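Local structure of H127A/Y244A mutant of alginate lyase AlyC3 in complex with dimannuronate (Psychromonas sp., 7C8F) at residues 116-121 with 147-152; 108-113 with 244-249; 102-107 with 250-255. The protein cleaves alginate, probably by beta-elimination as a PL7 family lyase, and holds dimannuronate in its sugar-binding pocket. One frame throughout, in Å; residues are numbered along the deposited sequence.

In the fold
Interaction 3 opens first along the chain. The start of 102-107, at the end of strand 93-103, pairs with 250-255 before the chain enters helix 106-109. Interaction 2 follows at once, where 108-113 meets 244-249. The third segment to start, 116-121, leads into strand 119-129 and is closed early by 147-152 in interaction 1. The three loops therefore nest without crossing: interaction 1 within interaction 2, and both within interaction 3. Interaction 1 joins neighbouring strands of the large curved sheet near the sugar. Interaction 3 belongs to the seven-strand sheet. Interaction 2 lies at the connections between the two sheets of the jelly roll.

Interaction 1 (116-121 with 147-152). With BEM (beta-D-mannopyranuronic acid), chain D.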
loop_
_atom_site.group_PDB
_atom_site.type_symbol
_atom_site.label_atom_id
_atom_site.label_comp_id
_atom_site.label_asym_id
_atom_site.label_seq_id
_atom_site.Cartn_x
_atom_site.Cartn_y
_atom_site.Cartn_z
ATOM N N LYS B 116 -5.558 17.891 -25.294
ATOM C CA LYS B 116 -4.839 18.817 -24.431
ATOM C C LYS B 116 -3.493 18.255 -23.990
ATOM O O LYS B 116 -2.634 19.018 -23.533
ATOM C CB LYS B 116 -5.681 19.156 -23.199
ATOM C CG LYS B 116 -7.045 19.760 -23.517
ATOM C CD LYS B 116 -7.840 20.037 -22.244
ATOM C CE LYS B 116 -7.264 21.208 -21.451
ATOM N NZ LYS B 116 -7.687 22.534 -21.995
ATOM N N GLN B 117 -3.285 16.948 -24.140
ATOM C CA GLN B 117 -2.068 16.290 -23.684
ATOM C C GLN B 117 -1.004 16.225 -24.778
ATOM O O GLN B 117 0.131 16.676 -24.582
ATOM C CB GLN B 117 -2.425 14.881 -23.201
ATOM C CG GLN B 117 -1.354 14.217 -22.386
ATOM C CD GLN B 117 -1.876 13.006 -21.655
ATOM O OE1 GLN B 117 -3.069 12.704 -21.702
ATOM N NE2 GLN B 117 -0.985 12.300 -20.975
ATOM N N ASN B 118 -1.344 15.676 -25.944
ATOM C CA ASN B 118 -0.425 15.608 -27.078
ATOM C C ASN B 118 0.929 15.017 -26.673
ATOM O O ASN B 118 1.983 15.648 -26.781
ATOM C CB ASN B 118 -0.297 16.963 -27.786
ATOM C CG ASN B 118 -1.413 17.185 -28.792
ATOM O OD1 ASN B 118 -2.255 16.308 -28.991
ATOM N ND2 ASN B 118 -1.428 18.347 -29.425
ATOM N N GLU B 119 0.872 13.756 -26.216
ATOM C CA GLU B 119 2.044 12.981 -25.821
ATOM C C GLU B 119 2.020 11.627 -26.517
ATOM O O GLU B 119 0.951 11.093 -26.838
ATOM C CB GLU B 119 2.075 12.743 -24.285
ATOM C CG GLU B 119 2.277 14.028 -23.489
ATOM C CD GLU B 119 1.984 13.896 -22.017
ATOM O OE1 GLU B 119 1.760 12.764 -21.526
ATOM O OE2 GLU B 119 1.974 14.944 -21.339
ATOM N N ILE B 120 3.212 11.079 -26.761
ATOM C CA ILE B 120 3.401 9.670 -27.104
ATOM C C ILE B 120 4.240 9.060 -25.993
ATOM O O ILE B 120 5.365 9.510 -25.752
ATOM C CB ILE B 120 4.108 9.491 -28.461
ATOM C CG1 ILE B 120 3.227 10.012 -29.599
ATOM C CG2 ILE B 120 4.463 7.990 -28.679
ATOM C CD1 ILE B 120 4.005 10.344 -30.876
ATOM N N THR B 121 3.708 8.033 -25.328
ATOM C CA THR B 121 4.431 7.338 -24.270
ATOM C C THR B 121 5.099 6.124 -24.879
ATOM O O THR B 121 4.431 5.330 -25.540
ATOM C CB THR B 121 3.463 6.887 -23.179
ATOM O OG1 THR B 121 2.834 8.043 -22.616
ATOM C CG2 THR B 121 4.186 6.083 -22.081
ATOM N N TRP B 147 7.311 11.697 -25.443
ATOM C CA TRP B 147 7.660 12.757 -26.369
ATOM C C TRP B 147 6.445 13.642 -26.200
ATOM O O TRP B 147 5.364 13.184 -26.238
ATOM C CB TRP B 147 7.798 12.318 -27.812
ATOM C CG TRP B 147 8.102 13.459 -28.745
ATOM C CD1 TRP B 147 9.316 13.834 -29.152
ATOM C CD2 TRP B 147 7.176 14.343 -29.367
ATOM N NE1 TRP B 147 9.227 14.900 -29.981
ATOM C CE2 TRP B 147 7.921 15.242 -30.123
ATOM C CE3 TRP B 147 5.804 14.468 -29.351
ATOM C CZ2 TRP B 147 7.342 16.222 -30.868
ATOM C CZ3 TRP B 147 5.242 15.449 -30.100
ATOM C CH2 TRP B 147 6.018 16.310 -30.844
ATOM N N LYS B 148 6.653 14.927 -25.956
ATOM C CA LYS B 148 5.546 15.846 -25.704
ATOM C C LYS B 148 5.615 17.016 -26.671
ATOM O O LYS B 148 6.668 17.640 -26.819
ATOM C CB LYS B 148 5.546 16.347 -24.255
ATOM C CG LYS B 148 4.327 17.193 -23.899
ATOM C CD LYS B 148 4.201 17.382 -22.396
ATOM C CE LYS B 148 2.996 18.246 -22.027
ATOM N NZ LYS B 148 1.696 17.580 -22.323
ATOM N N GLU B 149 4.481 17.337 -27.289
ATOM C CA GLU B 149 4.489 18.375 -28.315
ATOM C C GLU B 149 4.849 19.739 -27.726
ATOM O O GLU B 149 5.716 20.443 -28.260
ATOM C CB GLU B 149 3.138 18.428 -29.029
ATOM C CG GLU B 149 3.108 19.488 -30.125
ATOM C CD GLU B 149 1.726 19.683 -30.720
ATOM O OE1 GLU B 149 1.582 19.515 -31.948
ATOM O OE2 GLU B 149 0.788 20.004 -29.961
ATOM N N ASP B 150 4.203 20.126 -26.624
ATOM C CA ASP B 150 4.367 21.488 -26.109
ATOM C C ASP B 150 4.070 21.480 -24.616
ATOM O O ASP B 150 2.918 21.294 -24.213
ATOM C CB ASP B 150 3.432 22.441 -26.849
ATOM C CG ASP B 150 3.677 23.892 -26.485
ATOM O OD1 ASP B 150 4.264 24.139 -25.416
ATOM O OD2 ASP B 150 3.281 24.784 -27.267
ATOM N N ALA B 151 5.101 21.668 -23.805
ATOM C CA ALA B 151 4.956 21.780 -22.357
ATOM C C ALA B 151 5.302 23.216 -21.985
ATOM O O ALA B 151 6.480 23.574 -21.910
ATOM C CB ALA B 151 5.871 20.794 -21.638
ATOM N N ASN B 152 4.270 24.020 -21.738
ATOM C CA ASN B 152 4.378 25.458 -21.478
ATOM C C ASN B 152 5.489 26.112 -22.305
ATOM O O ASN B 152 6.421 26.739 -21.796
ATOM C CB ASN B 152 4.419 25.800 -19.979
ATOM C CG ASN B 152 5.809 25.721 -19.380
ATOM O OD1 ASN B 152 6.519 24.729 -19.544
ATOM N ND2 ASN B 152 6.206 26.781 -18.678
HETATM C C1 BEM D . -2.874 6.877 -17.907
HETATM C C2 BEM D . -2.990 8.040 -18.888
HETATM O O2 BEM D . -4.204 8.741 -18.668
HETATM C C3 BEM D . -1.867 9.016 -18.630
HETATM O O3 BEM D . -2.051 10.180 -19.363
HETATM C C4 BEM D . -2.046 9.508 -17.238
HETATM O O4 BEM D . -1.249 10.624 -16.973
HETATM C C5 BEM D . -1.795 8.353 -16.336
HETATM O O5 BEM D . -2.807 7.422 -16.618
HETATM C C6 BEM D . -1.876 8.793 -14.931
HETATM O O6B BEM D . -2.915 8.661 -14.329
HETATM O O6A BEM D . -0.825 9.055 -14.424
HETATM O O HOH W 1 0.086 20.050 -24.397
HETATM O O HOH W 2 1.876 18.727 -25.591
#
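Lys148 reaches across from strand 143-148 to Glu119 and Gln117. Its CB starts beside Glu119 CG. Its CG then packs against the same Glu119 CG at 3.8 Å, and its CD and CE slide past Glu119 OE2. CG stands opposite the backbone N (chi1 -174°), and the chain stays extended until a bend at its last torsion. That bend brings NZ to two oxygens. Lys148 NZ forms a salt bridge with Glu119 OE2 at 2.8 Å, on the anti side of the carboxylate. It also gives a hydrogen bond to Gln117 O at 2.9 Å, in the carbonyl plane and on a lone pair.

The backbones pair as antiparallel strands. Ile120 and Trp147 form a hydrogen-bonded pair, and Glu119 and Lys148 the adjacent non-hydrogen-bonded one. Where the chain turns a corner, Glu149 N is hydrogen-bonded to Asn118 O at 3.1 Å. The side chains of Asn118 and Glu149 run side by side. Asn118 ND2 meets Glu149 OE2 at 2.8 Å from above the carboxylate plane, while Asn118 OD1 turns to Ser113 OG.

Gln117 carries the network to the ligand. Its NE2 bonds to Glu119 OE1 at 2.8 Å and to O3 of the mannuronate at 2.9 Å, the latter nearly straight at 169°. Glu119 OE1 also has a salt bridge to Arg144. The sugar-binding amide thus has a second shell. Lys148 and Arg144 probably offset the charge of Glu119, and Glu119 OE1, met from above its carboxylate plane, probably helps to hold the rotation of the amide that donates a hydrogen bond to O3.

Interaction 2 (108-113 with 244-249); sequences ASMKNS and NQFTNG
The Phe246 ring meets Met110 and Ser109 obliquely. Met110 crosses Phe246 at about a right angle. Its CE lies 3.9 Å from Phe246 CD1, and its SD is 5.0 Å from the ring centroid, a Met-aromatic contact. Ser109 O comes to 3.3 Å from Phe246 CE2. Phe246 CG sits between the backbone N and the carbonyl carbon (chi1 68°), which swings the ring over toward Met110. Replacing Phe246 with an alanine would take away one of the two aromatic rings that Met110 touches and would probably open a gap beside Met110 and Ile120.

Ser109 O also takes a nearly straight CA-H contact from Gly249 CA at 3.4 Å. The absence of a side chain on Gly249 permits this close approach.

Thr247 N gives Ser113 OG a hydrogen bond of 3.0 Å that is almost linear, 177°. Beside its bond to the Asn118 side chain, the same OG is hydrogen-bonded to the backbone N of Ser115. Water 3 accepts from Asn112 N and lies within bonding distance of Ser109 O and Thr247 O.

Met110 to Ser113 make a type I beta turn just after helix 106-109. This turn packs on the loop between strands 242-245 and 250-264. Met110 and Phe246 both reach Ile120 of strand 119-129, and Met110 also touches Trp147 of strand 143-148.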
loop_
_atom_site.group_PDB
_atom_site.type_symbol
_atom_site.label_atom_id
_atom_site.label_comp_id
_atom_site.label_asym_id
_atom_site.label_seq_id
_atom_site.Cartn_x
_atom_site.Cartn_y
_atom_site.Cartn_z
ATOM N N ALA B 108 4.011 15.598 -37.186
ATOM C CA ALA B 108 3.032 15.148 -38.170
ATOM C C ALA B 108 1.978 14.242 -37.538
ATOM O O ALA B 108 0.785 14.376 -37.827
ATOM C CB ALA B 108 3.735 14.446 -39.334
ATOM N N SER B 109 2.397 13.323 -36.658
ATOM C CA SER B 109 1.445 12.447 -35.974
ATOM C C SER B 109 0.302 13.235 -35.352
ATOM O O SER B 109 -0.855 12.799 -35.374
ATOM C CB SER B 109 2.149 11.645 -34.871
ATOM O OG SER B 109 3.058 10.707 -35.401
ATOM N N MET B 110 0.631 14.362 -34.757
ATOM C CA MET B 110 -0.299 15.171 -34.026
ATOM C C MET B 110 -1.034 16.316 -34.773
ATOM O O MET B 110 -1.744 17.025 -34.179
ATOM C CB MET B 110 0.375 15.696 -32.752
ATOM C CG MET B 110 1.063 14.605 -31.931
ATOM S SD MET B 110 1.349 15.026 -30.194
ATOM C CE MET B 110 2.108 13.491 -29.656
ATOM N N LYS B 111 -0.821 16.419 -36.071
ATOM C CA LYS B 111 -1.409 17.448 -36.958
ATOM C C LYS B 111 -2.852 17.746 -36.743
ATOM O O LYS B 111 -3.269 18.879 -36.697
ATOM C CB LYS B 111 -1.384 16.961 -38.415
ATOM C CG LYS B 111 -0.347 17.473 -39.349
ATOM C CD LYS B 111 -0.264 16.607 -40.604
ATOM C CE LYS B 111 -1.601 16.089 -41.113
ATOM N NZ LYS B 111 -1.563 15.527 -42.510
ATOM N N ASN B 112 -3.630 16.708 -36.674
ATOM C CA ASN B 112 -5.040 16.854 -36.533
ATOM C C ASN B 112 -5.543 16.606 -35.144
ATOM O O ASN B 112 -6.694 16.381 -34.968
ATOM C CB ASN B 112 -5.711 15.891 -37.494
ATOM C CG ASN B 112 -5.792 16.421 -38.911
ATOM O OD1 ASN B 112 -5.666 15.673 -39.843
ATOM N ND2 ASN B 112 -6.075 17.669 -39.056
ATOM N N SER B 113 -4.665 16.639 -34.149
ATOM C CA SER B 113 -5.114 16.406 -32.796
ATOM C C SER B 113 -5.675 17.591 -32.080
ATOM O O SER B 113 -5.196 18.667 -32.187
ATOM C CB SER B 113 -3.932 15.890 -31.930
ATOM O OG SER B 113 -4.314 15.668 -30.612
ATOM N N ASN B 244 -0.800 6.180 -27.240
ATOM C CA ASN B 244 -1.157 7.473 -27.817
ATOM C C ASN B 244 -1.946 8.303 -26.824
ATOM O O ASN B 244 -2.995 7.865 -26.333
ATOM C CB ASN B 244 -2.007 7.291 -29.073
ATOM C CG ASN B 244 -1.258 6.626 -30.192
ATOM O OD1 ASN B 244 -0.031 6.555 -30.186
ATOM N ND2 ASN B 244 -2.001 6.138 -31.184
ATOM N N GLN B 245 -1.446 9.507 -26.544
ATOM C CA GLN B 245 -2.233 10.531 -25.870
ATOM C C GLN B 245 -2.372 11.728 -26.808
ATOM O O GLN B 245 -1.924 12.842 -26.503
ATOM C CB GLN B 245 -1.612 10.893 -24.516
ATOM C CG GLN B 245 -1.669 9.741 -23.484
ATOM C CD GLN B 245 -0.410 8.862 -23.460
ATOM O OE1 GLN B 245 0.688 9.308 -23.799
ATOM N NE2 GLN B 245 -0.571 7.603 -23.044
ATOM N N PHE B 246 -2.960 11.481 -27.978
ATOM C CA PHE B 246 -3.240 12.494 -28.987
ATOM C C PHE B 246 -4.280 11.880 -29.913
ATOM O O PHE B 246 -4.455 10.658 -29.935
ATOM C CB PHE B 246 -1.976 12.896 -29.759
ATOM C CG PHE B 246 -1.434 11.811 -30.642
ATOM C CD1 PHE B 246 -0.638 10.804 -30.121
ATOM C CD2 PHE B 246 -1.722 11.790 -32.004
ATOM C CE1 PHE B 246 -0.138 9.811 -30.930
ATOM C CE2 PHE B 246 -1.227 10.788 -32.819
ATOM C CZ PHE B 246 -0.436 9.793 -32.283
ATOM N N THR B 247 -4.984 12.730 -30.661
ATOM C CA THR B 247 -6.103 12.260 -31.469
ATOM C C THR B 247 -5.794 12.299 -32.961
ATOM O O THR B 247 -4.936 13.048 -33.433
ATOM C CB THR B 247 -7.401 13.039 -31.188
ATOM O OG1 THR B 247 -7.373 14.301 -31.872
ATOM C CG2 THR B 247 -7.601 13.262 -29.692
ATOM N N ASN B 248 -6.511 11.444 -33.695
ATOM C CA ASN B 248 -6.628 11.531 -35.156
ATOM C C ASN B 248 -5.307 11.309 -35.886
ATOM O O ASN B 248 -5.108 11.833 -36.985
ATOM C CB ASN B 248 -7.274 12.852 -35.598
ATOM C CG ASN B 248 -8.663 13.042 -35.027
ATOM O OD1 ASN B 248 -8.924 14.001 -34.303
ATOM N ND2 ASN B 248 -9.568 12.126 -35.355
ATOM N N GLY B 249 -4.394 10.518 -35.318
ATOM C CA GLY B 249 -3.111 10.296 -35.950
ATOM C C GLY B 249 -2.477 8.974 -35.563
ATOM O O GLY B 249 -2.993 8.231 -34.724
HETATM O O HOH W 3 -3.348 14.094 -35.518
HETATM O O HOH W 4 -3.642 13.211 -38.743
#

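Interaction 3 (102-107 with 250-255); sequences EIIDPV and MSEAHF
Glu102 O takes a nearly straight hydrogen bond of 2.9 Å from His254 N (177°) and a weaker CA-H...O contact of 3.5 Å from Ala253 CA. The bonds belong to an antiparallel beta pair, strand 93-103 with strand 250-264, in the seven-strand sheet of the jelly roll typical of PL7 lyases. Glu102 and His254 form a hydrogen-bonded pair, since Glu102 N also bonds to His254 O. Ile103 and Ala253 make the next, non-hydrogen-bonded pair. The ladder goes on just past the strand end, where Ile104 N reaches Glu252 O at 2.9 Å.

On the face of Ile103 and Ala253 the contact is apolar. Ile103 CD1 lies 3.8 Å from Ala253 CB. This face turns to the other sheet, because Ile103 also touches Ile120 and Phe122 of strand 119-129.

Glu102 and His254 point to the other face, where the packing is mixed. His254 NE2 donates a short bond to Glu252 OE2 at 2.5 Å, using the anti lone pair of that oxygen. Glu252 has its CG opposite the backbone N (chi1 178°) and an extended chain, which carries the carboxylate alongside the ring. Water 5 links His254 ND1 with Glu102 OE1. Both ring nitrogens thus have partners, and these probably limit the turning of the imidazole. Along its other edge, strand 250-264 is backbone hydrogen-bonded to strand 67-72, for example Ala253 with Phe69.

Ile104 fits against both Glu252 and His254. Its CB and CG1 touch Glu252 CG. The same CG1 makes a CH-pi contact over one face of His254, 3.8 Å from the ring centroid and nearest to CD2 and NE2.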
loop_
_atom_site.group_PDB
_atom_site.type_symbol
_atom_site.label_atom_id
_atom_site.label_comp_id
_atom_site.label_asym_id
_atom_site.label_seq_id
_atom_site.Cartn_x
_atom_site.Cartn_y
_atom_site.Cartn_z
ATOM N N GLU B 102 13.924 6.260 -31.438
ATOM C CA GLU B 102 13.663 7.387 -32.298
ATOM C C GLU B 102 12.166 7.465 -32.559
ATOM O O GLU B 102 11.585 6.539 -32.986
ATOM C CB GLU B 102 14.397 7.268 -33.627
ATOM C CG GLU B 102 14.196 8.469 -34.530
ATOM C CD GLU B 102 14.961 8.365 -35.832
ATOM O OE1 GLU B 102 15.717 7.433 -36.013
ATOM O OE2 GLU B 102 14.768 9.231 -36.661
ATOM N N ILE B 103 11.566 8.595 -32.280
ATOM C CA ILE B 103 10.156 8.819 -32.574
ATOM C C ILE B 103 10.066 9.460 -33.953
ATOM O O ILE B 103 10.727 10.473 -34.225
ATOM C CB ILE B 103 9.507 9.715 -31.502
ATOM C CG1 ILE B 103 9.773 9.152 -30.097
ATOM C CG2 ILE B 103 8.008 9.857 -31.760
ATOM C CD1 ILE B 103 9.155 7.792 -29.849
ATOM N N ILE B 104 9.257 8.870 -34.828
ATOM C CA ILE B 104 9.231 9.241 -36.238
ATOM C C ILE B 104 8.140 10.272 -36.473
ATOM O O ILE B 104 6.958 10.000 -36.238
ATOM C CB ILE B 104 9.011 8.009 -37.124
ATOM C CG1 ILE B 104 10.068 6.948 -36.826
ATOM C CG2 ILE B 104 9.063 8.418 -38.592
ATOM C CD1 ILE B 104 11.486 7.422 -37.068
ATOM N N ASP B 105 8.537 11.455 -36.978
ATOM C CA ASP B 105 7.627 12.523 -37.386
ATOM C C ASP B 105 6.510 12.747 -36.380
ATOM O O ASP B 105 5.329 12.721 -36.752
ATOM C CB ASP B 105 7.015 12.212 -38.751
ATOM C CG ASP B 105 8.021 12.328 -39.873
ATOM O OD1 ASP B 105 8.850 13.254 -39.830
ATOM O OD2 ASP B 105 7.971 11.488 -40.804
ATOM N N PRO B 106 6.834 12.987 -35.103
ATOM C CA PRO B 106 5.769 13.160 -34.105
ATOM C C PRO B 106 4.934 14.415 -34.309
ATOM O O PRO B 106 3.738 14.411 -33.995
ATOM C CB PRO B 106 6.524 13.175 -32.766
ATOM C CG PRO B 106 7.912 13.571 -33.113
ATOM C CD PRO B 106 8.176 13.037 -34.501
ATOM N N VAL B 107 5.513 15.498 -34.827
ATOM C CA VAL B 107 4.685 16.667 -35.100
ATOM C C VAL B 107 3.624 16.330 -36.140
ATOM O O VAL B 107 2.448 16.688 -35.990
ATOM C CB VAL B 107 5.545 17.883 -35.494
ATOM C CG1 VAL B 107 4.649 19.060 -35.860
ATOM C CG2 VAL B 107 6.481 18.265 -34.353
ATOM N N MET B 250 -1.330 8.697 -36.176
ATOM C CA MET B 250 -0.597 7.460 -35.935
ATOM C C MET B 250 0.797 7.768 -35.408
ATOM O O MET B 250 1.517 8.597 -35.976
ATOM C CB MET B 250 -0.480 6.594 -37.188
ATOM C CG MET B 250 0.090 5.219 -36.854
ATOM S SD MET B 250 0.304 4.136 -38.262
ATOM C CE MET B 250 -1.403 3.787 -38.685
ATOM N N SER B 251 1.173 7.092 -34.333
ATOM C CA SER B 251 2.514 7.203 -33.785
ATOM C C SER B 251 3.395 6.098 -34.353
ATOM O O SER B 251 2.914 5.059 -34.814
ATOM C CB SER B 251 2.462 7.061 -32.268
ATOM O OG SER B 251 1.905 5.801 -31.943
ATOM N N GLU B 252 4.703 6.324 -34.291
ATOM C CA GLU B 252 5.676 5.380 -34.818
ATOM C C GLU B 252 6.972 5.567 -34.051
ATOM O O GLU B 252 7.534 6.669 -34.039
ATOM C CB GLU B 252 5.908 5.596 -36.318
ATOM C CG GLU B 252 6.955 4.668 -36.893
ATOM C CD GLU B 252 7.036 4.746 -38.403
ATOM O OE1 GLU B 252 6.146 5.380 -39.012
ATOM O OE2 GLU B 252 7.986 4.169 -38.972
ATOM N N ALA B 253 7.433 4.507 -33.393
ATOM C CA ALA B 253 8.696 4.505 -32.673
ATOM C C ALA B 253 9.589 3.405 -33.223
ATOM O O ALA B 253 9.132 2.275 -33.444
ATOM C CB ALA B 253 8.480 4.286 -31.171
ATOM N N HIS B 254 10.863 3.733 -33.430
ATOM C CA HIS B 254 11.874 2.787 -33.892
ATOM C C HIS B 254 12.864 2.533 -32.767
ATOM O O HIS B 254 13.517 3.467 -32.288
ATOM C CB HIS B 254 12.593 3.319 -35.135
ATOM C CG HIS B 254 11.728 3.338 -36.356
ATOM N ND1 HIS B 254 12.250 3.382 -37.632
ATOM C CD2 HIS B 254 10.380 3.315 -36.501
ATOM C CE1 HIS B 254 11.262 3.386 -38.509
ATOM N NE2 HIS B 254 10.117 3.349 -37.851
ATOM N N PHE B 255 12.959 1.279 -32.323
ATOM C CA PHE B 255 13.874 0.893 -31.255
ATOM C C PHE B 255 15.075 0.186 -31.877
ATOM O O PHE B 255 14.968 -0.968 -32.313
ATOM C CB PHE B 255 13.186 -0.070 -30.288
ATOM C CG PHE B 255 12.225 0.585 -29.316
ATOM C CD1 PHE B 255 11.002 1.088 -29.741
ATOM C CD2 PHE B 255 12.521 0.628 -27.962
ATOM C CE1 PHE B 255 10.107 1.670 -28.836
ATOM C CE2 PHE B 255 11.618 1.201 -27.044
ATOM C CZ PHE B 255 10.420 1.723 -27.485
HETATM O O HOH W 5 14.789 5.079 -37.504
HETATM O O HOH W 6 5.282 9.302 -34.212
#